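PDB 5UJU: NAD-dependent aldehyde dehydrogenase from Burkholderia multivorans, which probably oxidises aldehydes to carboxylic acids with NAD+ as the electron acceptor, possibly including L-glutamate gamma-semialdehyde. Local coordinates for residues Leu420-Thr425 with Thr438-Gln443; Lys337-Ser342 with Gln378-Ala383; Gly389-Ser394 with Gln424-Pro429; Pro354-Val359 with Phe462-Asp467; Gly320-Val325 with Ala485-Val490. One frame throughout, in Å; residues are numbered along the deposited sequence.

Interaction 1: Leu420-Thr425 with Thr438-Gln443; sequences LLDSQT and TPLVLQ
Thr438 meets Gln424 and Ser423 through three hydrogen bonds, and with them the incoming strand 440-445 is tied to the loop that leaves strand 418-421. Its OG1 stands between its own backbone N and carbonyl carbon (chi1 61°) and from there accepts Gln424 N at 2.6 Å. Its backbone N returns a bond to Gln424 O at 2.9 Å. Its carbonyl O takes the hydroxyl proton of Ser423, OG to O 2.7 Å. Thr438 OG1 also donates to a water, which donates to Asp422 O and Pro439 O and so joins Asp422 to Thr438 and Pro439. Leu440 follows, with CD1 against Leu421 O at 3.5 Å and CB beside Ser423 CB, while Ala413 and Arg414 of helix 404-414 touch the same side chain. Val441 faces both Leu420 and Leu421, a classic beta bulge: Val441 O accepts Leu420 N at 2.7 Å and Leu421 N at 3.1 Å, and Val441 N donates to Leu421 O almost straight (173°). At Gln443 the contact turns apolar, Leu420 CD1 resting on Gln443 CB at 3.7 Å as the two side chains pass at a slant. The chemistry is mainly that of backbone groups: one carbonyl serves two N-H groups at the bulge, and two hydroxyls, a water and the bond from Thr438 N to Gln424 O carry the pairing on past the regular strand.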
# COMPACT_ATOMS: atom_id res chain seq x y z
N LEU A 420 26.93 -34.85 -7.47
CA LEU A 420 26.19 -35.83 -8.27
C LEU A 420 26.41 -35.61 -9.76
O LEU A 420 26.45 -36.57 -10.53
CB LEU A 420 24.70 -35.76 -7.92
CG LEU A 420 24.37 -36.23 -6.50
CD1 LEU A 420 22.96 -35.86 -6.11
CD2 LEU A 420 24.58 -37.72 -6.38
N LEU A 421 26.52 -34.35 -10.18
CA LEU A 421 26.79 -34.04 -11.58
C LEU A 421 27.67 -32.80 -11.57
O LEU A 421 27.27 -31.77 -11.02
CB LEU A 421 25.51 -33.78 -12.37
CG LEU A 421 25.68 -33.15 -13.75
CD1 LEU A 421 26.49 -34.08 -14.64
CD2 LEU A 421 24.33 -32.88 -14.37
N ASP A 422 28.87 -32.92 -12.13
CA ASP A 422 29.79 -31.79 -12.12
C ASP A 422 29.42 -30.83 -13.23
O ASP A 422 28.93 -31.23 -14.29
CB ASP A 422 31.24 -32.25 -12.25
CG ASP A 422 32.23 -31.16 -11.85
OD1 ASP A 422 31.78 -30.15 -11.26
OD2 ASP A 422 33.45 -31.32 -12.08
N SER A 423 29.67 -29.55 -12.97
CA SER A 423 29.52 -28.49 -13.95
C SER A 423 30.70 -28.48 -14.91
O SER A 423 31.85 -28.51 -14.47
CB SER A 423 29.41 -27.14 -13.23
OG SER A 423 29.47 -26.08 -14.14
N GLN A 424 30.42 -28.39 -16.21
CA GLN A 424 31.45 -28.37 -17.24
C GLN A 424 31.41 -27.06 -18.01
O GLN A 424 30.39 -26.37 -18.03
CB GLN A 424 31.27 -29.53 -18.23
CG GLN A 424 31.04 -30.90 -17.61
CD GLN A 424 32.21 -31.37 -16.79
OE1 GLN A 424 33.28 -30.75 -16.78
NE2 GLN A 424 32.03 -32.49 -16.09
N THR A 425 32.55 -26.71 -18.62
CA THR A 425 32.61 -25.58 -19.55
C THR A 425 32.32 -26.08 -20.96
O THR A 425 32.91 -27.07 -21.42
CB THR A 425 33.99 -24.93 -19.50
OG1 THR A 425 34.24 -24.45 -18.17
CG2 THR A 425 34.08 -23.75 -20.47
N THR A 438 27.56 -25.80 -17.48
CA THR A 438 26.45 -26.72 -17.23
C THR A 438 26.12 -26.76 -15.74
O THR A 438 26.93 -26.33 -14.91
CB THR A 438 26.79 -28.12 -17.74
OG1 THR A 438 27.94 -28.64 -17.06
CG2 THR A 438 27.07 -28.08 -19.24
N PRO A 439 24.94 -27.26 -15.36
CA PRO A 439 24.55 -27.22 -13.94
C PRO A 439 25.39 -28.12 -13.05
O PRO A 439 25.85 -29.21 -13.45
CB PRO A 439 23.09 -27.68 -13.96
CG PRO A 439 22.61 -27.38 -15.35
CD PRO A 439 23.80 -27.64 -16.22
N LEU A 440 25.59 -27.65 -11.82
CA LEU A 440 26.20 -28.42 -10.75
C LEU A 440 25.09 -28.95 -9.85
O LEU A 440 24.26 -28.18 -9.36
CB LEU A 440 27.16 -27.54 -9.94
CG LEU A 440 27.75 -28.17 -8.67
CD1 LEU A 440 28.72 -29.31 -9.01
CD2 LEU A 440 28.43 -27.10 -7.87
N VAL A 441 25.08 -30.27 -9.63
CA VAL A 441 24.08 -30.91 -8.79
C VAL A 441 24.80 -31.64 -7.66
O VAL A 441 25.68 -32.46 -7.92
CB VAL A 441 23.17 -31.87 -9.57
CG1 VAL A 441 22.12 -32.44 -8.62
CG2 VAL A 441 22.47 -31.15 -10.73
N LEU A 442 24.42 -31.32 -6.43
CA LEU A 442 25.09 -31.84 -5.25
C LEU A 442 24.12 -32.64 -4.40
O LEU A 442 22.90 -32.44 -4.44
CB LEU A 442 25.70 -30.71 -4.42
CG LEU A 442 26.67 -29.82 -5.20
CD1 LEU A 442 26.63 -28.40 -4.68
CD2 LEU A 442 28.07 -30.37 -5.11
N GLN A 443 24.67 -33.54 -3.60
CA GLN A 443 23.89 -34.27 -2.62
C GLN A 443 24.21 -33.72 -1.24
O GLN A 443 25.38 -33.57 -0.89
CB GLN A 443 24.20 -35.77 -2.67
CG GLN A 443 23.45 -36.57 -1.61
CD GLN A 443 23.71 -38.08 -1.69
OE1 GLN A 443 24.00 -38.63 -2.75
NE2 GLN A 443 23.59 -38.74 -0.56
O HOH W 1 26.63 -30.53 -15.55

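Interaction 2: Lys337-Ser342 with Gln378-Ala383; sequences KNIAFS and QAIAGA
Ala340 and Ala383 touch methyl to methyl, CB to CB 3.7 Å, at the heart of this helix-helix contact. Ala383 CB also lies 4.1 Å from Lys337 CA, one turn earlier on the opposing helix, so the small side chain sits against bare backbone while the lysine chain leads away. On the other flank of the alanines, Ile339 and Ile380 meet through their CG2 methyls at 4.1 Å. In both isoleucines CG1 lies anti to the carbonyl carbon (chi1 -72° in Ile339, -63° in Ile380), which puts CG2 anti to the backbone N; it is this short branch that touches. With side chains this small between them the helical segments approach closely, their axes 8.3 Å apart and crossing at -52°. The contact is purely apolar. Inside helix 332-344, on the side turned from the contact, Asn338 O accepts both Ser342 N and Ser342 OG, the hydroxyl at 2.9 Å, from opposite faces of its carbonyl plane. Asn338 ND2 reaches out to Gly518 O and Val520 O, tying the helix to the loop after strand 511-514. Ala340 also packs on Val384 and Leu387 of helix 373-388. Beneath both helices lies the parallel part of the sheet: Ile339 rests on Ile324 and Ile326 of strand 323-326, and Ile380 on Ile326, which puts the helix pair side by side on one face of these strands.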
# COMPACT_ATOMS: atom_id res chain seq x y z
N LYS A 337 12.69 -35.39 -15.60
CA LYS A 337 12.97 -34.57 -16.77
C LYS A 337 12.44 -33.15 -16.58
O LYS A 337 13.11 -32.17 -16.96
CB LYS A 337 12.36 -35.20 -18.02
CG LYS A 337 12.86 -34.60 -19.33
CD LYS A 337 12.23 -35.27 -20.55
CE LYS A 337 13.18 -35.21 -21.75
NZ LYS A 337 12.50 -34.98 -23.05
N ASN A 338 11.25 -33.01 -16.00
CA ASN A 338 10.70 -31.68 -15.76
C ASN A 338 11.57 -30.90 -14.78
O ASN A 338 11.88 -29.73 -15.01
CB ASN A 338 9.27 -31.80 -15.23
CG ASN A 338 8.65 -30.44 -14.90
OD1 ASN A 338 8.95 -29.85 -13.86
ND2 ASN A 338 7.77 -29.96 -15.78
N ILE A 339 11.98 -31.54 -13.69
CA ILE A 339 12.88 -30.88 -12.75
C ILE A 339 14.18 -30.51 -13.45
O ILE A 339 14.73 -29.42 -13.23
CB ILE A 339 13.14 -31.79 -11.54
CG1 ILE A 339 11.88 -31.85 -10.65
CG2 ILE A 339 14.38 -31.34 -10.77
CD1 ILE A 339 11.97 -32.90 -9.56
N ALA A 340 14.68 -31.40 -14.31
CA ALA A 340 15.93 -31.14 -15.02
C ALA A 340 15.83 -29.90 -15.91
O ALA A 340 16.76 -29.09 -15.97
CB ALA A 340 16.31 -32.35 -15.85
N PHE A 341 14.74 -29.78 -16.68
CA PHE A 341 14.53 -28.57 -17.47
C PHE A 341 14.53 -27.34 -16.58
O PHE A 341 15.06 -26.29 -16.95
CB PHE A 341 13.21 -28.65 -18.23
CG PHE A 341 13.33 -29.15 -19.63
CD1 PHE A 341 14.00 -28.40 -20.59
CD2 PHE A 341 12.74 -30.36 -20.00
CE1 PHE A 341 14.12 -28.86 -21.89
CE2 PHE A 341 12.85 -30.83 -21.30
CZ PHE A 341 13.54 -30.08 -22.25
N SER A 342 13.91 -27.45 -15.40
CA SER A 342 13.80 -26.31 -14.50
C SER A 342 15.16 -25.89 -13.98
O SER A 342 15.39 -24.70 -13.72
CB SER A 342 12.88 -26.65 -13.33
OG SER A 342 11.64 -27.10 -13.83
N GLN A 378 19.84 -39.87 -8.90
CA GLN A 378 20.46 -40.21 -10.18
C GLN A 378 19.52 -39.91 -11.33
O GLN A 378 19.97 -39.53 -12.42
CB GLN A 378 20.86 -41.69 -10.20
CG GLN A 378 22.12 -41.96 -9.41
CD GLN A 378 23.28 -41.11 -9.90
OE1 GLN A 378 23.47 -40.93 -11.11
NE2 GLN A 378 24.06 -40.58 -8.96
N ALA A 379 18.22 -40.10 -11.13
CA ALA A 379 17.27 -39.77 -12.18
C ALA A 379 17.34 -38.28 -12.53
O ALA A 379 17.32 -37.90 -13.70
CB ALA A 379 15.85 -40.17 -11.76
N ILE A 380 17.45 -37.43 -11.51
CA ILE A 380 17.56 -36.00 -11.74
C ILE A 380 18.91 -35.67 -12.38
O ILE A 380 18.97 -34.98 -13.40
CB ILE A 380 17.34 -35.22 -10.43
CG1 ILE A 380 15.91 -35.47 -9.93
CG2 ILE A 380 17.66 -33.73 -10.64
CD1 ILE A 380 15.66 -35.01 -8.52
N ALA A 381 20.00 -36.16 -11.78
CA ALA A 381 21.33 -35.83 -12.29
C ALA A 381 21.48 -36.29 -13.74
O ALA A 381 22.00 -35.55 -14.58
CB ALA A 381 22.41 -36.46 -11.42
N GLY A 382 21.01 -37.50 -14.04
CA GLY A 382 21.16 -38.02 -15.39
C GLY A 382 20.33 -37.27 -16.41
O GLY A 382 20.76 -37.06 -17.55
N ALA A 383 19.10 -36.88 -16.04
CA ALA A 383 18.30 -36.09 -16.96
C ALA A 383 18.93 -34.72 -17.20
O ALA A 383 18.87 -34.20 -18.32
CB ALA A 383 16.87 -35.94 -16.42

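Interaction 3: Gly389-Ser394 with Gln424-Pro429; sequences GDPARS and QTLQHP
Pro391, in the first turn of helix 391-398, packs on the loop residues Leu426, Gln427 and Pro429, so the contact seats a helix N-terminus on the connection between strands 418-421 and 440-445. Leu426 reaches toward the helix start with both branches. CG lies anti to its carbonyl carbon (chi1 -56°), and from this fork CD1 touches Pro391 CA at 3.9 Å while CD2 meets Gly389 O at 3.4 Å. The proline ring crosses it obliquely, its CG 4.0 Å from Leu426 CB. Ring atom Pro391 CB comes within 3.2 Å of Gln427 O, a carbon-to-carbonyl approach. A second proline closes the outer end: Pro429 CD lies 4.1 Å from Pro391 CB, and Pro429 CG stands 4.0 Å from Ala392 CA. Asp390 before the proline is the N-cap, its OD2 taking Arg393 N at 3.0 Å from above the carboxylate plane. The Arg393 side chain folds back over the same aspartate, with only a long charge contact to OD2, and sends NH1 to Lys386 O. Val395 and Ile398 of the helix continue the apolar patch beside Pro429 and Leu426. The contact is therefore carried by van der Waals packing of two prolines and a leucine, while the N-cap bond of the helix start is made within its own segment. The carbonyl oxygens Gly389 O and Gln427 O meet carbon atoms across the contact, and no polar bond joins the segments.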
# COMPACT_ATOMS: atom_id res chain seq x y z
N GLY A 389 24.76 -31.42 -21.45
CA GLY A 389 26.18 -31.72 -21.62
C GLY A 389 26.75 -31.37 -22.98
O GLY A 389 27.96 -31.14 -23.11
N ASP A 390 25.91 -31.35 -24.02
CA ASP A 390 26.39 -31.14 -25.39
C ASP A 390 26.15 -29.71 -25.83
O ASP A 390 25.00 -29.26 -25.81
CB ASP A 390 25.70 -32.09 -26.35
CG ASP A 390 26.14 -31.84 -27.77
OD1 ASP A 390 27.34 -32.01 -28.03
OD2 ASP A 390 25.29 -31.44 -28.61
N PRO A 391 27.18 -28.96 -26.24
CA PRO A 391 26.96 -27.56 -26.67
C PRO A 391 25.88 -27.38 -27.72
O PRO A 391 24.96 -26.57 -27.52
CB PRO A 391 28.34 -27.15 -27.20
CG PRO A 391 29.31 -28.04 -26.49
CD PRO A 391 28.60 -29.35 -26.31
N ALA A 392 25.93 -28.11 -28.83
CA ALA A 392 24.96 -27.88 -29.90
C ALA A 392 23.54 -28.14 -29.43
O ALA A 392 22.62 -27.39 -29.76
CB ALA A 392 25.29 -28.73 -31.13
N ARG A 393 23.33 -29.19 -28.62
CA ARG A 393 21.99 -29.54 -28.17
C ARG A 393 21.54 -28.72 -26.96
O ARG A 393 20.35 -28.71 -26.65
CB ARG A 393 21.91 -31.03 -27.83
CG ARG A 393 22.01 -31.94 -29.05
CD ARG A 393 21.68 -33.40 -28.72
NE ARG A 393 22.74 -34.07 -27.96
CZ ARG A 393 22.72 -34.26 -26.65
NH1 ARG A 393 21.69 -33.84 -25.93
NH2 ARG A 393 23.73 -34.88 -26.04
N SER A 394 22.45 -28.00 -26.30
CA SER A 394 22.10 -27.34 -25.05
C SER A 394 22.11 -25.82 -25.08
O SER A 394 21.49 -25.22 -24.20
CB SER A 394 23.07 -27.77 -23.94
OG SER A 394 23.33 -29.17 -24.01
N GLN A 424 30.42 -28.39 -16.21
CA GLN A 424 31.45 -28.37 -17.24
C GLN A 424 31.41 -27.06 -18.01
O GLN A 424 30.39 -26.37 -18.03
CB GLN A 424 31.27 -29.53 -18.23
CG GLN A 424 31.04 -30.90 -17.61
CD GLN A 424 32.21 -31.37 -16.79
OE1 GLN A 424 33.28 -30.75 -16.78
NE2 GLN A 424 32.03 -32.49 -16.09
N THR A 425 32.55 -26.71 -18.62
CA THR A 425 32.61 -25.58 -19.55
C THR A 425 32.32 -26.08 -20.96
O THR A 425 32.91 -27.07 -21.42
CB THR A 425 33.99 -24.93 -19.50
OG1 THR A 425 34.24 -24.45 -18.17
CG2 THR A 425 34.08 -23.75 -20.47
N LEU A 426 31.43 -25.39 -21.66
CA LEU A 426 31.10 -25.75 -23.03
C LEU A 426 31.67 -24.70 -23.99
O LEU A 426 31.77 -23.52 -23.65
CB LEU A 426 29.58 -25.84 -23.22
CG LEU A 426 28.72 -26.78 -22.36
CD1 LEU A 426 27.32 -26.86 -22.90
CD2 LEU A 426 29.36 -28.18 -22.26
N GLN A 427 32.06 -25.15 -25.18
CA GLN A 427 32.46 -24.26 -26.26
C GLN A 427 31.21 -24.03 -27.10
O GLN A 427 30.68 -24.97 -27.70
CB GLN A 427 33.60 -24.85 -27.10
CG GLN A 427 34.05 -23.93 -28.25
CD GLN A 427 34.70 -22.64 -27.78
OE1 GLN A 427 35.02 -22.50 -26.60
NE2 GLN A 427 34.87 -21.68 -28.69
N HIS A 428 30.73 -22.80 -27.10
CA HIS A 428 29.54 -22.46 -27.88
C HIS A 428 29.86 -22.61 -29.36
O HIS A 428 30.85 -22.05 -29.83
CB HIS A 428 29.09 -21.03 -27.57
CG HIS A 428 27.68 -20.75 -27.99
ND1 HIS A 428 27.27 -20.78 -29.31
CD2 HIS A 428 26.58 -20.44 -27.26
CE1 HIS A 428 25.98 -20.51 -29.37
NE2 HIS A 428 25.54 -20.29 -28.15
N PRO A 429 29.04 -23.34 -30.12
CA PRO A 429 29.38 -23.57 -31.53
C PRO A 429 29.39 -22.31 -32.38
O PRO A 429 30.06 -22.29 -33.42
CB PRO A 429 28.28 -24.54 -32.00
CG PRO A 429 27.65 -25.06 -30.75
CD PRO A 429 27.77 -23.98 -29.74

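Interaction 4: Pro354-Val359 with Phe462-Asp467; sequences PQNIYV and FVIATD
Ile357 and Ile464 are linked across neighbouring parallel strands, 356-360 and 460-466, in the mixed sheet of the aldehyde dehydrogenase fold. Their backbones form an unbroken ladder: Phe462 N gives to Gln355 O, Ile357 N to Phe462 O at 2.8 Å, Ile464 N to Ile357 O at 2.7 Å, Val359 N to Ile464 O, and Thr466 N to Val359 O at 3.0 Å. The short strand axes lie 4.6 Å apart, turned by -32°. Packing is closest on the face of Asn356, Tyr358, Phe462 and Ile464. There the Tyr358 ring and Ile464 run alongside each other, CE1 to CD1 3.7 Å, and the Thr466 side chain crosses that of Tyr358 at about a right angle and puts CG2 near CD1, oblique to the ring. Leu475 and Ile479 of helix 469-483 cover the same tyrosine. The face of Ile357, Val359, Val463 and Ala465 is sparser, with Val359 CG2 and Val463 CG1 meeting at 4.0 Å. The ladder ends toward solvent: Asp467 is exposed and turned away from strand 356-360, its carboxylate paired with Arg361. At the buried opposite end Gln355, CG anti to its backbone N (chi1 177°), runs beside the Phe462 ring, amide and ring planes 86° apart. Its amide is held by Gln454 O and Trp456 N, and Asn356 ND2 by Phe452 O. Gln355 NE2 also donates to Asn356 OD1, which lies in the amide plane of Gln355, and both atoms line the edge of the Phe462 ring, where Asn356 OD1 comes 3.4 Å from CD2.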
# COMPACT_ATOMS: atom_id res chain seq x y z
N PRO A 354 14.37 -23.63 -9.16
CA PRO A 354 14.53 -24.37 -7.90
C PRO A 354 15.99 -24.51 -7.49
O PRO A 354 16.88 -24.66 -8.33
CB PRO A 354 13.92 -25.75 -8.22
CG PRO A 354 14.12 -25.91 -9.71
CD PRO A 354 13.98 -24.51 -10.28
N GLN A 355 16.22 -24.47 -6.18
CA GLN A 355 17.55 -24.74 -5.65
C GLN A 355 17.60 -25.99 -4.78
O GLN A 355 18.52 -26.80 -4.92
CB GLN A 355 18.06 -23.54 -4.85
CG GLN A 355 19.42 -23.79 -4.21
CD GLN A 355 19.88 -22.64 -3.32
OE1 GLN A 355 20.32 -21.61 -3.81
NE2 GLN A 355 19.76 -22.82 -2.01
N ASN A 356 16.64 -26.16 -3.88
CA ASN A 356 16.65 -27.25 -2.90
C ASN A 356 15.61 -28.29 -3.29
O ASN A 356 14.44 -27.96 -3.53
CB ASN A 356 16.37 -26.71 -1.50
CG ASN A 356 17.46 -25.76 -1.01
OD1 ASN A 356 18.47 -25.52 -1.68
ND2 ASN A 356 17.27 -25.21 0.18
N ILE A 357 16.03 -29.56 -3.34
CA ILE A 357 15.16 -30.66 -3.73
C ILE A 357 15.17 -31.68 -2.58
O ILE A 357 16.17 -32.38 -2.37
CB ILE A 357 15.63 -31.29 -5.05
CG1 ILE A 357 15.68 -30.21 -6.15
CG2 ILE A 357 14.70 -32.43 -5.48
CD1 ILE A 357 16.30 -30.68 -7.45
N TYR A 358 14.07 -31.74 -1.83
CA TYR A 358 14.00 -32.59 -0.64
C TYR A 358 13.42 -33.95 -1.01
O TYR A 358 12.36 -34.04 -1.63
CB TYR A 358 13.14 -31.95 0.45
CG TYR A 358 13.62 -30.58 0.87
CD1 TYR A 358 14.77 -30.42 1.64
CD2 TYR A 358 12.92 -29.44 0.48
CE1 TYR A 358 15.20 -29.15 2.02
CE2 TYR A 358 13.34 -28.18 0.87
CZ TYR A 358 14.47 -28.03 1.62
OH TYR A 358 14.88 -26.76 1.98
N VAL A 359 14.13 -35.02 -0.63
CA VAL A 359 13.73 -36.40 -0.91
C VAL A 359 13.90 -37.21 0.38
O VAL A 359 14.93 -37.07 1.06
CB VAL A 359 14.57 -36.99 -2.06
CG1 VAL A 359 14.09 -38.39 -2.45
CG2 VAL A 359 14.59 -36.04 -3.30
N PHE A 462 20.82 -28.70 -4.87
CA PHE A 462 21.06 -29.69 -3.83
C PHE A 462 19.89 -30.67 -3.78
O PHE A 462 18.73 -30.25 -3.63
CB PHE A 462 21.23 -29.01 -2.46
CG PHE A 462 22.12 -27.80 -2.50
CD1 PHE A 462 23.49 -27.94 -2.57
CD2 PHE A 462 21.58 -26.53 -2.49
CE1 PHE A 462 24.32 -26.82 -2.62
CE2 PHE A 462 22.40 -25.41 -2.54
CZ PHE A 462 23.76 -25.55 -2.61
N VAL A 463 20.19 -31.95 -3.94
CA VAL A 463 19.26 -33.03 -3.61
C VAL A 463 19.54 -33.40 -2.15
O VAL A 463 20.66 -33.80 -1.81
CB VAL A 463 19.44 -34.23 -4.55
CG1 VAL A 463 18.41 -35.32 -4.24
CG2 VAL A 463 19.35 -33.77 -6.01
N ILE A 464 18.55 -33.20 -1.29
CA ILE A 464 18.74 -33.15 0.16
C ILE A 464 17.93 -34.27 0.79
O ILE A 464 16.71 -34.33 0.61
CB ILE A 464 18.31 -31.78 0.73
CG1 ILE A 464 19.14 -30.66 0.10
CG2 ILE A 464 18.42 -31.77 2.27
CD1 ILE A 464 18.49 -29.28 0.24
N ALA A 465 18.61 -35.15 1.52
CA ALA A 465 17.95 -36.28 2.17
C ALA A 465 17.33 -35.82 3.48
O ALA A 465 18.03 -35.33 4.37
CB ALA A 465 18.95 -37.42 2.40
N THR A 466 16.02 -36.02 3.61
CA THR A 466 15.26 -35.69 4.81
C THR A 466 14.81 -36.98 5.51
O THR A 466 14.87 -38.07 4.94
CB THR A 466 14.04 -34.84 4.46
OG1 THR A 466 13.12 -35.63 3.69
CG2 THR A 466 14.45 -33.58 3.62
N ASP A 467 14.35 -36.84 6.76
CA ASP A 467 13.84 -37.99 7.49
C ASP A 467 12.52 -38.50 6.92
O ASP A 467 12.23 -39.69 7.01
CB ASP A 467 13.65 -37.64 8.97
CG ASP A 467 14.96 -37.36 9.65
OD1 ASP A 467 16.00 -37.80 9.12
OD2 ASP A 467 14.96 -36.70 10.71

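Interaction 5: Gly320-Val325 with Ala485-Val490; sequences GVNQIV and ALTLSV
Strands 323-326 and 487-491 run parallel, their short axes 4.6 Å apart and only 17° from aligned, with Gln323 opposite Leu488, Ile324 opposite Ser489 and Val325 opposite Val490. Ser489 N donates to Gln323 O, Val325 N to Ser489 O at 2.8 Å, and Gln323 N makes a weak bond to Thr487 O. Ahead of this ladder a side chain takes over from the backbone: Asn322 OD1 accepts two successive N-H groups, Leu486 N nearly in line with its C=O bond and Thr487 N from above the amide plane, each at 3.0 Å. Its CG is anti to the carbonyl carbon (chi1 -62°), which swings the amide across to segment 485-490. A water donates to Gln323 O and lies 3.0 Å from Thr487 OG1. Ala485 CB presses on Val321 O at 3.3 Å. Among the ladder's side chains, Leu488 CD1 comes 3.9 Å from Gln323 CB, and Ile324 CG1 meets Ser489 CB at 4.0 Å. Asn322 ND2 binds Cys351 O and Ala353 O, and Thr487 OG1 binds Thr352 O. Neighbouring parallel strands with helices packed against them are characteristic of alpha/beta folds, as in this aldehyde dehydrogenase sheet; here Asn322 and Thr487 also hold the 351-353 loop.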
# COMPACT_ATOMS: atom_id res chain seq x y z
N GLY A 320 15.47 -15.40 -2.54
CA GLY A 320 14.82 -16.40 -1.71
C GLY A 320 15.36 -17.77 -2.04
O GLY A 320 16.25 -17.92 -2.88
N VAL A 321 14.80 -18.77 -1.37
CA VAL A 321 15.21 -20.17 -1.51
C VAL A 321 14.05 -20.92 -2.14
O VAL A 321 13.04 -21.19 -1.48
CB VAL A 321 15.60 -20.79 -0.16
CG1 VAL A 321 15.95 -22.28 -0.34
CG2 VAL A 321 16.78 -20.02 0.44
N ASN A 322 14.16 -21.23 -3.43
CA ASN A 322 13.13 -21.98 -4.12
C ASN A 322 13.35 -23.48 -3.92
O ASN A 322 14.48 -23.97 -4.01
CB ASN A 322 13.11 -21.64 -5.60
CG ASN A 322 12.79 -20.16 -5.84
OD1 ASN A 322 11.95 -19.58 -5.15
ND2 ASN A 322 13.48 -19.54 -6.79
N GLN A 323 12.26 -24.20 -3.67
CA GLN A 323 12.31 -25.53 -3.09
C GLN A 323 11.40 -26.48 -3.84
O GLN A 323 10.36 -26.08 -4.36
CB GLN A 323 11.90 -25.48 -1.61
CG GLN A 323 12.92 -24.80 -0.71
CD GLN A 323 12.37 -24.50 0.67
OE1 GLN A 323 11.33 -23.85 0.82
NE2 GLN A 323 13.05 -25.00 1.69
N ILE A 324 11.82 -27.75 -3.91
CA ILE A 324 10.99 -28.84 -4.43
C ILE A 324 10.90 -29.91 -3.36
O ILE A 324 11.92 -30.32 -2.79
CB ILE A 324 11.57 -29.45 -5.72
CG1 ILE A 324 11.72 -28.40 -6.83
CG2 ILE A 324 10.67 -30.56 -6.22
CD1 ILE A 324 12.33 -29.00 -8.10
N VAL A 325 9.68 -30.37 -3.08
CA VAL A 325 9.44 -31.47 -2.15
C VAL A 325 9.00 -32.67 -2.98
O VAL A 325 7.96 -32.62 -3.66
CB VAL A 325 8.38 -31.12 -1.10
CG1 VAL A 325 8.01 -32.37 -0.30
CG2 VAL A 325 8.89 -30.03 -0.14
N ALA A 485 11.02 -16.84 -0.53
CA ALA A 485 10.91 -17.79 -1.63
C ALA A 485 9.91 -17.26 -2.65
O ALA A 485 8.89 -16.68 -2.27
CB ALA A 485 10.46 -19.18 -1.16
N LEU A 486 10.19 -17.52 -3.92
CA LEU A 486 9.25 -17.22 -4.99
C LEU A 486 8.44 -18.42 -5.45
O LEU A 486 7.29 -18.25 -5.85
CB LEU A 486 9.98 -16.64 -6.20
CG LEU A 486 10.52 -15.21 -6.07
CD1 LEU A 486 11.07 -14.76 -7.41
CD2 LEU A 486 9.45 -14.23 -5.56
N THR A 487 8.99 -19.64 -5.41
CA THR A 487 8.23 -20.80 -5.84
C THR A 487 8.47 -21.97 -4.91
O THR A 487 9.54 -22.10 -4.30
CB THR A 487 8.57 -21.22 -7.29
OG1 THR A 487 9.95 -21.57 -7.37
CG2 THR A 487 8.28 -20.08 -8.29
N LEU A 488 7.45 -22.81 -4.81
CA LEU A 488 7.51 -24.09 -4.10
C LEU A 488 6.81 -25.12 -4.97
O LEU A 488 5.71 -24.87 -5.48
CB LEU A 488 6.83 -24.00 -2.73
CG LEU A 488 6.65 -25.32 -1.98
CD1 LEU A 488 8.01 -25.90 -1.55
CD2 LEU A 488 5.71 -25.11 -0.79
N SER A 489 7.44 -26.28 -5.15
CA SER A 489 6.96 -27.32 -6.05
C SER A 489 6.88 -28.64 -5.29
O SER A 489 7.80 -28.98 -4.55
CB SER A 489 7.90 -27.45 -7.26
OG SER A 489 7.45 -28.41 -8.21
N VAL A 490 5.78 -29.36 -5.44
CA VAL A 490 5.59 -30.62 -4.72
C VAL A 490 5.21 -31.73 -5.69
O VAL A 490 4.40 -31.52 -6.60
CB VAL A 490 4.55 -30.48 -3.59
CG1 VAL A 490 3.18 -30.12 -4.14
CG2 VAL A 490 4.47 -31.78 -2.74
O HOH W 2 10.44 -22.39 -1.64
O HOH W 3 10.76 -24.36 -6.84

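Overall arrangement
Three contacts lie along one sheet, in the order interaction 1, interaction 4, interaction 5. Leu442 O and Val463 N, 2.8 Å apart, join interactions 1 and 4, and Asn356 O with Ile324 N at 2.7 Å joins 4 and 5. Interaction 2 lies over them, Ile339 CG2 touching Ile357 CD1 at 3.9 Å, and meets interaction 1 where Leu421 CD2 nears Ala381 O. Interaction 3 stands apart from the sheet's middle strands, sharing Gln424 and Thr425 with interaction 1, its centre about 27 Å from that of interaction 4. The sodium ion at Gly348 and Gly458 lies near the leading strand ends, about 5 Å from the side chain of Gln355 and about 7 Å from that of Asn322.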